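Local coordinates for methyltransferase-like protein 13 (Homo sapiens, PDB 5WCJ), which methylates the N terminus of elongation factor eEF1A through the C-terminal domain in this crystal, while its N-terminal part dimethylates a lysine of the same factor, at residues D100-I105 with P139-Q144; S145-V150 with A177-V182. One frame throughout, in Å; residues are numbered along the deposited sequence.

Contact 1: D100-I105 with P139-Q144; sequences DGLDYI and PAFVEQ. With SAH (S-adenosyl-L-homocysteine), chain F.
The ring of Phe141 takes the side chain of Leu102 over one face: methyl CD2 of Leu102 sits 3.8 Å from the ring centroid in a CH-pi contact. It stands only 7° off the ring normal. CG of Leu102 comes down near the rim, 3.7 Å from Phe141 CZ. At the ring edge, close to its plane, stands the adenine amino group of S-adenosyl-L-homocysteine, with SAH N6 3.5 Å from Phe141 CZ. With CG anti to the carbonyl carbon (chi1 -78°), Phe141 carries its ring from the loop to Leu102, the CZ/CE1 edge turned to the amino group. The other methyl of Leu102, CD1, lies 3.8 Å from Ala140 CB, so the leucine touches both Ala140 and Phe141.

This is the adenine end of the cofactor pocket in a Rossmann-like methyltransferase: segment 100-105 follows strand 94-98 and opens helix 101-109, and segment 139-144 comes from the loop after strand 118-123. Two bonds read the adenine edge. Gly101 N donates to SAH N1 at 2.9 Å, nearly straight at 178°, and SAH N6 donates to Asp100 OD1, also at 2.9 Å.

That same OD1 accepts Leu102 N, reached from above the carboxylate plane, which makes Asp100 the N-cap of the helix. One oxygen thus serves both cofactor and helix start, and the cap should help fix the carboxylate for the amino group. Phe123 meets Phe141 edge-to-face and Val49 touches it; Phe146 of helix 144-152 touches Leu102.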
ATOM      1  N   ASP A 100      -0.616   1.786  16.162  1.00 25.28           N
ATOM      2  CA  ASP A 100       0.368   2.618  15.484  1.00 27.84           C
ATOM      3  C   ASP A 100       1.058   1.692  14.494  1.00 25.16           C
ATOM      4  O   ASP A 100       1.519   0.624  14.874  1.00 26.79           O
ATOM      5  CB  ASP A 100       1.368   3.136  16.529  1.00 30.25           C
ATOM      6  CG  ASP A 100       2.370   4.129  15.981  1.00 35.44           C
ATOM      7  OD1 ASP A 100       2.683   4.178  14.747  1.00 33.11           O
ATOM      8  OD2 ASP A 100       2.901   4.874  16.841  1.00 38.88           O
ATOM      9  N   GLY A 101       1.116   2.065  13.216  1.00 26.21           N
ATOM     10  CA  GLY A 101       1.818   1.235  12.214  1.00 23.98           C
ATOM     11  C   GLY A 101       3.290   0.921  12.569  1.00 22.56           C
ATOM     12  O   GLY A 101       3.801  -0.118  12.200  1.00 22.97           O
ATOM     13  N   LEU A 102       3.959   1.837  13.254  1.00 23.60           N
ATOM     14  CA  LEU A 102       5.355   1.617  13.696  1.00 25.43           C
ATOM     15  C   LEU A 102       5.458   0.418  14.639  1.00 25.93           C
ATOM     16  O   LEU A 102       6.221  -0.533  14.376  1.00 24.97           O
ATOM     17  CB  LEU A 102       5.907   2.867  14.339  1.00 24.85           C
ATOM     18  CG  LEU A 102       6.084   4.061  13.423  1.00 26.25           C
ATOM     19  CD1 LEU A 102       6.169   5.295  14.266  1.00 27.54           C
ATOM     20  CD2 LEU A 102       7.254   3.912  12.454  1.00 26.76           C
ATOM     21  N   ASP A 103       4.578   0.407  15.640  1.00 27.90           N
ATOM     22  CA  ASP A 103       4.502  -0.704  16.603  1.00 29.44           C
ATOM     23  C   ASP A 103       4.099  -1.991  15.921  1.00 29.19           C
ATOM     24  O   ASP A 103       4.698  -3.033  16.146  1.00 26.41           O
ATOM     25  CB  ASP A 103       3.491  -0.401  17.722  1.00 31.36           C
ATOM     26  CG  ASP A 103       3.851   0.817  18.547  1.00 39.01           C
ATOM     27  OD1 ASP A 103       5.058   1.081  18.759  1.00 35.10           O
ATOM     28  OD2 ASP A 103       2.908   1.522  19.013  1.00 41.13           O
ATOM     29  N   TYR A 104       3.102  -1.913  15.024  1.00 27.28           N
ATOM     30  CA  TYR A 104       2.600  -3.086  14.359  1.00 27.40           C
ATOM     31  C   TYR A 104       3.638  -3.738  13.463  1.00 26.95           C
ATOM     32  O   TYR A 104       3.827  -4.959  13.502  1.00 27.71           O
ATOM     33  CB  TYR A 104       1.355  -2.714  13.514  1.00 29.81           C
ATOM     34  CG  TYR A 104       0.609  -3.918  13.030  1.00 31.28           C
ATOM     35  CD1 TYR A 104      -0.302  -4.559  13.873  1.00 35.75           C
ATOM     36  CD2 TYR A 104       0.803  -4.427  11.757  1.00 34.78           C
ATOM     37  CE1 TYR A 104      -0.987  -5.673  13.459  1.00 37.77           C
ATOM     38  CE2 TYR A 104       0.108  -5.560  11.327  1.00 37.56           C
ATOM     39  CZ  TYR A 104      -0.786  -6.158  12.196  1.00 37.83           C
ATOM     40  OH  TYR A 104      -1.500  -7.254  11.834  1.00 43.64           O
ATOM     41  N   ILE A 105       4.325  -2.936  12.649  1.00 24.47           N
ATOM     42  CA  ILE A 105       5.360  -3.505  11.768  1.00 25.62           C
ATOM     43  C   ILE A 105       6.556  -4.052  12.604  1.00 25.55           C
ATOM     44  O   ILE A 105       7.098  -5.104  12.274  1.00 27.22           O
ATOM     45  CB  ILE A 105       5.790  -2.477  10.714  1.00 24.86           C
ATOM     46  CG1 ILE A 105       4.652  -2.349   9.682  1.00 25.35           C
ATOM     47  CG2 ILE A 105       7.102  -2.844  10.048  1.00 24.78           C
ATOM     48  CD1 ILE A 105       4.795  -1.171   8.741  1.00 26.48           C
ATOM     49  N   PRO A 139       8.158  11.097  10.233  1.00 28.21           N
ATOM     50  CA  PRO A 139       9.522  10.741   9.809  1.00 26.66           C
ATOM     51  C   PRO A 139      10.019   9.380  10.281  1.00 25.52           C
ATOM     52  O   PRO A 139      10.844   8.766   9.613  1.00 23.61           O
ATOM     53  CB  PRO A 139      10.397  11.871  10.402  1.00 30.68           C
ATOM     54  CG  PRO A 139       9.541  12.640  11.309  1.00 30.99           C
ATOM     55  CD  PRO A 139       8.116  12.386  10.956  1.00 29.27           C
ATOM     56  N   ALA A 140       9.500   8.889  11.409  1.00 24.79           N
ATOM     57  CA  ALA A 140       9.916   7.573  11.898  1.00 25.05           C
ATOM     58  C   ALA A 140       9.645   6.447  10.901  1.00 24.52           C
ATOM     59  O   ALA A 140      10.358   5.455  10.908  1.00 24.64           O
ATOM     60  CB  ALA A 140       9.269   7.257  13.240  1.00 26.70           C
ATOM     61  N   PHE A 141       8.624   6.609  10.044  1.00 23.29           N
ATOM     62  CA  PHE A 141       8.247   5.577   9.074  1.00 22.96           C
ATOM     63  C   PHE A 141       9.274   5.443   7.960  1.00 23.04           C
ATOM     64  O   PHE A 141       9.265   4.446   7.251  1.00 23.45           O
ATOM     65  CB  PHE A 141       6.871   5.875   8.428  1.00 23.09           C
ATOM     66  CG  PHE A 141       5.702   5.531   9.291  1.00 20.79           C
ATOM     67  CD1 PHE A 141       5.181   6.446  10.175  1.00 21.75           C
ATOM     68  CD2 PHE A 141       5.138   4.263   9.227  1.00 22.60           C
ATOM     69  CE1 PHE A 141       4.078   6.129  10.965  1.00 23.21           C
ATOM     70  CE2 PHE A 141       4.045   3.919  10.009  1.00 23.82           C
ATOM     71  CZ  PHE A 141       3.499   4.858  10.882  1.00 23.54           C
ATOM     72  N   VAL A 142      10.130   6.455   7.781  1.00 23.42           N
ATOM     73  CA  VAL A 142      11.172   6.425   6.731  1.00 25.43           C
ATOM     74  C   VAL A 142      12.629   6.504   7.259  1.00 27.73           C
ATOM     75  O   VAL A 142      13.578   6.688   6.505  1.00 29.49           O
ATOM     76  CB  VAL A 142      10.885   7.489   5.672  1.00 24.70           C
ATOM     77  CG1 VAL A 142       9.579   7.157   4.950  1.00 27.35           C
ATOM     78  CG2 VAL A 142      10.816   8.899   6.246  1.00 27.01           C
ATOM     79  N   GLU A 143      12.780   6.315   8.556  1.00 27.59           N
ATOM     80  CA  GLU A 143      14.075   6.224   9.193  1.00 29.16           C
ATOM     81  C   GLU A 143      14.667   4.853   8.884  1.00 29.85           C
ATOM     82  O   GLU A 143      13.972   3.832   8.799  1.00 26.68           O
ATOM     83  CB  GLU A 143      13.874   6.474  10.689  1.00 32.51           C
ATOM     84  CG  GLU A 143      15.127   6.468  11.547  1.00 34.78           C
ATOM     85  CD  GLU A 143      15.495   5.093  12.015  1.00 38.43           C
ATOM     86  OE1 GLU A 143      14.580   4.263  12.198  1.00 36.14           O
ATOM     87  OE2 GLU A 143      16.715   4.816  12.178  1.00 41.88           O
ATOM     88  N   GLN A 144      15.966   4.825   8.631  1.00 30.43           N
ATOM     89  CA  GLN A 144      16.578   3.623   8.069  1.00 31.61           C
ATOM     90  C   GLN A 144      16.440   2.355   8.904  1.00 28.59           C
ATOM     91  O   GLN A 144      16.229   1.304   8.330  1.00 29.53           O
ATOM     92  CB  GLN A 144      18.055   3.874   7.681  1.00 36.40           C
ATOM     93  CG  GLN A 144      18.198   4.618   6.349  1.00 40.32           C
ATOM     94  CD  GLN A 144      19.631   4.626   5.845  1.00 44.43           C
ATOM     95  OE1 GLN A 144      20.230   3.568   5.634  1.00 45.89           O
ATOM     96  NE2 GLN A 144      20.183   5.816   5.650  1.00 40.94           N
TER
HETATM   97  CG  SAH F 705      -5.252   8.856   4.446  1.00 44.64           C
HETATM   98  SD  SAH F 705      -5.645   9.641   6.035  1.00 41.53           S
HETATM   99  C5' SAH F 705      -4.207   9.248   7.065  1.00 33.07           C
HETATM  100  C4' SAH F 705      -4.564   8.083   7.967  1.00 29.35           C
HETATM  101  O4' SAH F 705      -3.376   7.685   8.695  1.00 26.67           O
HETATM  102  C3' SAH F 705      -5.627   8.433   9.026  1.00 28.11           C
HETATM  103  O3' SAH F 705      -6.623   7.417   9.064  1.00 28.92           O
HETATM  104  C2' SAH F 705      -4.816   8.464  10.327  1.00 26.55           C
HETATM  105  O2' SAH F 705      -5.517   8.103  11.512  1.00 25.49           O
HETATM  106  C1' SAH F 705      -3.788   7.387  10.009  1.00 24.63           C
HETATM  107  N9  SAH F 705      -2.597   7.391  10.855  1.00 23.47           N
HETATM  108  C8  SAH F 705      -1.913   8.485  11.322  1.00 26.13           C
HETATM  109  N7  SAH F 705      -0.828   8.187  11.997  1.00 24.69           N
HETATM  110  C5  SAH F 705      -0.797   6.803  11.972  1.00 22.16           C
HETATM  111  C6  SAH F 705       0.112   5.866  12.491  1.00 24.43           C
HETATM  112  N6  SAH F 705       1.237   6.208  13.171  1.00 24.83           N
HETATM  113  N1  SAH F 705      -0.158   4.559  12.300  1.00 23.11           N
HETATM  114  C2  SAH F 705      -1.273   4.213  11.635  1.00 24.58           C
HETATM  115  N3  SAH F 705      -2.194   5.008  11.081  1.00 22.08           N
HETATM  116  C4  SAH F 705      -1.892   6.300  11.280  1.00 23.61           C

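Contact 2: S145-V150 with A177-V182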
ATOM      1  N   SER A 145      16.542   2.424  10.233  1.00 29.64           N
ATOM      2  CA  SER A 145      16.365   1.209  11.047  1.00 29.51           C
ATOM      3  C   SER A 145      14.924   0.660  10.969  1.00 26.63           C
ATOM      4  O   SER A 145      14.739  -0.549  10.925  1.00 27.37           O
ATOM      5  CB  SER A 145      16.811   1.404  12.503  1.00 32.15           C
ATOM      6  OG  SER A 145      16.000   2.344  13.185  1.00 38.05           O
ATOM      7  N   PHE A 146      13.928   1.546  10.912  1.00 25.38           N
ATOM      8  CA  PHE A 146      12.536   1.089  10.656  1.00 24.95           C
ATOM      9  C   PHE A 146      12.355   0.523   9.237  1.00 24.38           C
ATOM     10  O   PHE A 146      11.709  -0.498   9.054  1.00 23.87           O
ATOM     11  CB  PHE A 146      11.527   2.206  10.945  1.00 23.17           C
ATOM     12  CG  PHE A 146      10.117   1.748  10.822  1.00 22.04           C
ATOM     13  CD1 PHE A 146       9.556   0.904  11.764  1.00 22.49           C
ATOM     14  CD2 PHE A 146       9.392   2.076   9.691  1.00 22.69           C
ATOM     15  CE1 PHE A 146       8.254   0.422  11.616  1.00 22.91           C
ATOM     16  CE2 PHE A 146       8.095   1.597   9.526  1.00 22.94           C
ATOM     17  CZ  PHE A 146       7.532   0.773  10.478  1.00 22.85           C
ATOM     18  N   LEU A 147      12.961   1.157   8.251  1.00 26.21           N
ATOM     19  CA  LEU A 147      12.893   0.686   6.857  1.00 26.98           C
ATOM     20  C   LEU A 147      13.449  -0.713   6.684  1.00 27.84           C
ATOM     21  O   LEU A 147      12.944  -1.475   5.857  1.00 26.16           O
ATOM     22  CB  LEU A 147      13.575   1.670   5.890  1.00 28.46           C
ATOM     23  CG  LEU A 147      12.867   3.008   5.622  1.00 29.11           C
ATOM     24  CD1 LEU A 147      13.682   3.889   4.692  1.00 31.98           C
ATOM     25  CD2 LEU A 147      11.474   2.801   5.064  1.00 30.07           C
ATOM     26  N   GLN A 148      14.453  -1.073   7.492  1.00 28.44           N
ATOM     27  CA  GLN A 148      14.923  -2.466   7.545  1.00 30.41           C
ATOM     28  C   GLN A 148      13.847  -3.449   8.029  1.00 27.91           C
ATOM     29  O   GLN A 148      13.775  -4.588   7.549  1.00 29.37           O
ATOM     30  CB  GLN A 148      16.188  -2.584   8.424  1.00 32.76           C
ATOM     31  CG  GLN A 148      17.434  -1.877   7.866  1.00 35.44           C
ATOM     32  CD  GLN A 148      17.997  -2.505   6.590  1.00 34.60           C
ATOM     33  OE1 GLN A 148      17.745  -3.660   6.287  1.00 38.13           O
ATOM     34  NE2 GLN A 148      18.773  -1.731   5.846  1.00 40.77           N
ATOM     35  N   LYS A 149      13.000  -3.024   8.964  1.00 27.17           N
ATOM     36  CA  LYS A 149      11.876  -3.856   9.426  1.00 27.26           C
ATOM     37  C   LYS A 149      10.866  -4.040   8.300  1.00 27.13           C
ATOM     38  O   LYS A 149      10.347  -5.145   8.121  1.00 27.88           O
ATOM     39  CB  LYS A 149      11.176  -3.256  10.649  1.00 29.20           C
ATOM     40  CG  LYS A 149      12.097  -3.044  11.843  1.00 31.51           C
ATOM     41  CD  LYS A 149      12.845  -4.322  12.201  1.00 34.86           C
ATOM     42  CE  LYS A 149      13.526  -4.189  13.560  1.00 37.23           C
ATOM     43  NZ  LYS A 149      14.481  -5.317  13.742  1.00 40.11           N
ATOM     44  N   VAL A 150      10.624  -2.970   7.534  1.00 25.10           N
ATOM     45  CA  VAL A 150       9.705  -3.033   6.375  1.00 25.19           C
ATOM     46  C   VAL A 150      10.258  -4.017   5.336  1.00 25.79           C
ATOM     47  O   VAL A 150       9.556  -4.902   4.845  1.00 24.71           O
ATOM     48  CB  VAL A 150       9.465  -1.642   5.754  1.00 24.55           C
ATOM     49  CG1 VAL A 150       8.614  -1.725   4.499  1.00 25.45           C
ATOM     50  CG2 VAL A 150       8.825  -0.688   6.772  1.00 24.74           C
ATOM     51  N   ALA A 177      17.209   9.648  -0.059  1.00 32.27           N
ATOM     52  CA  ALA A 177      18.514   8.957   0.018  1.00 34.41           C
ATOM     53  C   ALA A 177      18.443   7.727   0.926  1.00 34.74           C
ATOM     54  O   ALA A 177      18.953   6.653   0.585  1.00 32.80           O
ATOM     55  CB  ALA A 177      19.612   9.902   0.489  1.00 34.88           C
ATOM     56  N   GLY A 178      17.802   7.887   2.073  1.00 33.29           N
ATOM     57  CA  GLY A 178      17.600   6.778   3.019  1.00 33.28           C
ATOM     58  C   GLY A 178      16.734   5.665   2.455  1.00 30.54           C
ATOM     59  O   GLY A 178      17.032   4.474   2.646  1.00 30.93           O
ATOM     60  N   LEU A 179      15.656   6.030   1.760  1.00 29.31           N
ATOM     61  CA  LEU A 179      14.824   5.033   1.106  1.00 29.37           C
ATOM     62  C   LEU A 179      15.631   4.219   0.087  1.00 28.69           C
ATOM     63  O   LEU A 179      15.538   2.989   0.057  1.00 28.20           O
ATOM     64  CB  LEU A 179      13.626   5.640   0.394  1.00 31.63           C
ATOM     65  CG  LEU A 179      12.444   5.912   1.305  1.00 35.17           C
ATOM     66  CD1 LEU A 179      11.550   6.927   0.626  1.00 38.44           C
ATOM     67  CD2 LEU A 179      11.680   4.639   1.627  1.00 33.88           C
ATOM     68  N   LYS A 180      16.383   4.922  -0.748  1.00 30.37           N
ATOM     69  CA  LYS A 180      17.192   4.291  -1.793  1.00 34.80           C
ATOM     70  C   LYS A 180      18.295   3.389  -1.208  1.00 32.39           C
ATOM     71  O   LYS A 180      18.600   2.347  -1.787  1.00 32.10           O
ATOM     72  CB  LYS A 180      17.784   5.355  -2.742  1.00 38.86           C
ATOM     73  CG  LYS A 180      18.197   4.796  -4.096  1.00 43.00           C
ATOM     74  CD  LYS A 180      18.654   5.892  -5.047  1.00 46.76           C
ATOM     75  N   ALA A 181      18.852   3.769  -0.060  1.00 34.06           N
ATOM     76  CA  ALA A 181      19.828   2.926   0.660  1.00 34.70           C
ATOM     77  C   ALA A 181      19.276   1.535   0.997  1.00 36.08           C
ATOM     78  O   ALA A 181      19.997   0.556   0.949  1.00 34.98           O
ATOM     79  CB  ALA A 181      20.287   3.608   1.934  1.00 35.21           C
ATOM     80  N   VAL A 182      17.992   1.460   1.339  1.00 31.75           N
ATOM     81  CA  VAL A 182      17.352   0.194   1.695  1.00 31.48           C
ATOM     82  C   VAL A 182      16.631  -0.439   0.510  1.00 31.47           C
ATOM     83  O   VAL A 182      16.634  -1.666   0.407  1.00 31.86           O
ATOM     84  CB  VAL A 182      16.384   0.404   2.882  1.00 30.96           C
ATOM     85  CG1 VAL A 182      15.700  -0.910   3.286  1.00 31.11           C
ATOM     86  CG2 VAL A 182      17.125   1.016   4.068  1.00 32.27           C
TER
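Leu147 and Leu179 meet at about a right angle, the one reaching across from helix 144-152 and the other from helix 169-182. Both helices pack on the same side of the Rossmann-like sheet, as neighbours in one helical layer of the alpha/beta/alpha methyltransferase fold. Their axes here come within 9.8 Å and run in the same general direction, with a signed crossing angle of -41°.

Leu147 sets off toward the partner helix, and its methyl CD1 ends 3.7 Å from Leu179 CD2. Leu179 starts off in the other direction, its CB turned away, and comes back with its branch: CG lies anti to the carbonyl carbon (chi1 -83°), which brings CD2 round to the two methyls of Leu147. CD1 of Leu147 also rests 4.0 Å from Gly178 O, close against the backbone of the second helix. Beneath the pair, Phe160 of strand 158-164 touches both leucines, and Leu162 adds to the floor under Leu179.

Val182 closes the other end of the contact, its CB directed toward the first helix. Its two methyls divide the work. CG1, anti to the backbone N, lies against the backbone of Leu147, 3.8 Å from Leu147 O, whereas CG2 approaches Leu147 CB at 4.0 Å. Gln148, at the surface, is bent at chi2 (-68°), and this fold in the chain carries its amide back over the valine: Gln148 NE2 lies 3.7 Å from Val182 CG2.

Overall arrangement
Contact 1 and contact 2 have centres 11 Å apart, on the same side of the chain's centre, and follow one another along the chain: segment 139-144 runs straight into segment 145-150. That junction joins them physically, since Phe141 O packs 3.4 Å from Phe146 CD2 and Val142 O 3.3 Å from Leu147 CD1. Helices 101-109, 144-152 and 169-182 thus form a row along the mixed sheet, helix 144-152 touching both neighbours. Contact 1 lies at the cofactor end of this row; in contact 2 the side chain of Leu147 is about 13 Å from S-adenosyl-L-homocysteine. The loop bearing Phe141 at the adenine is therefore continuous with the helix packed in contact 2.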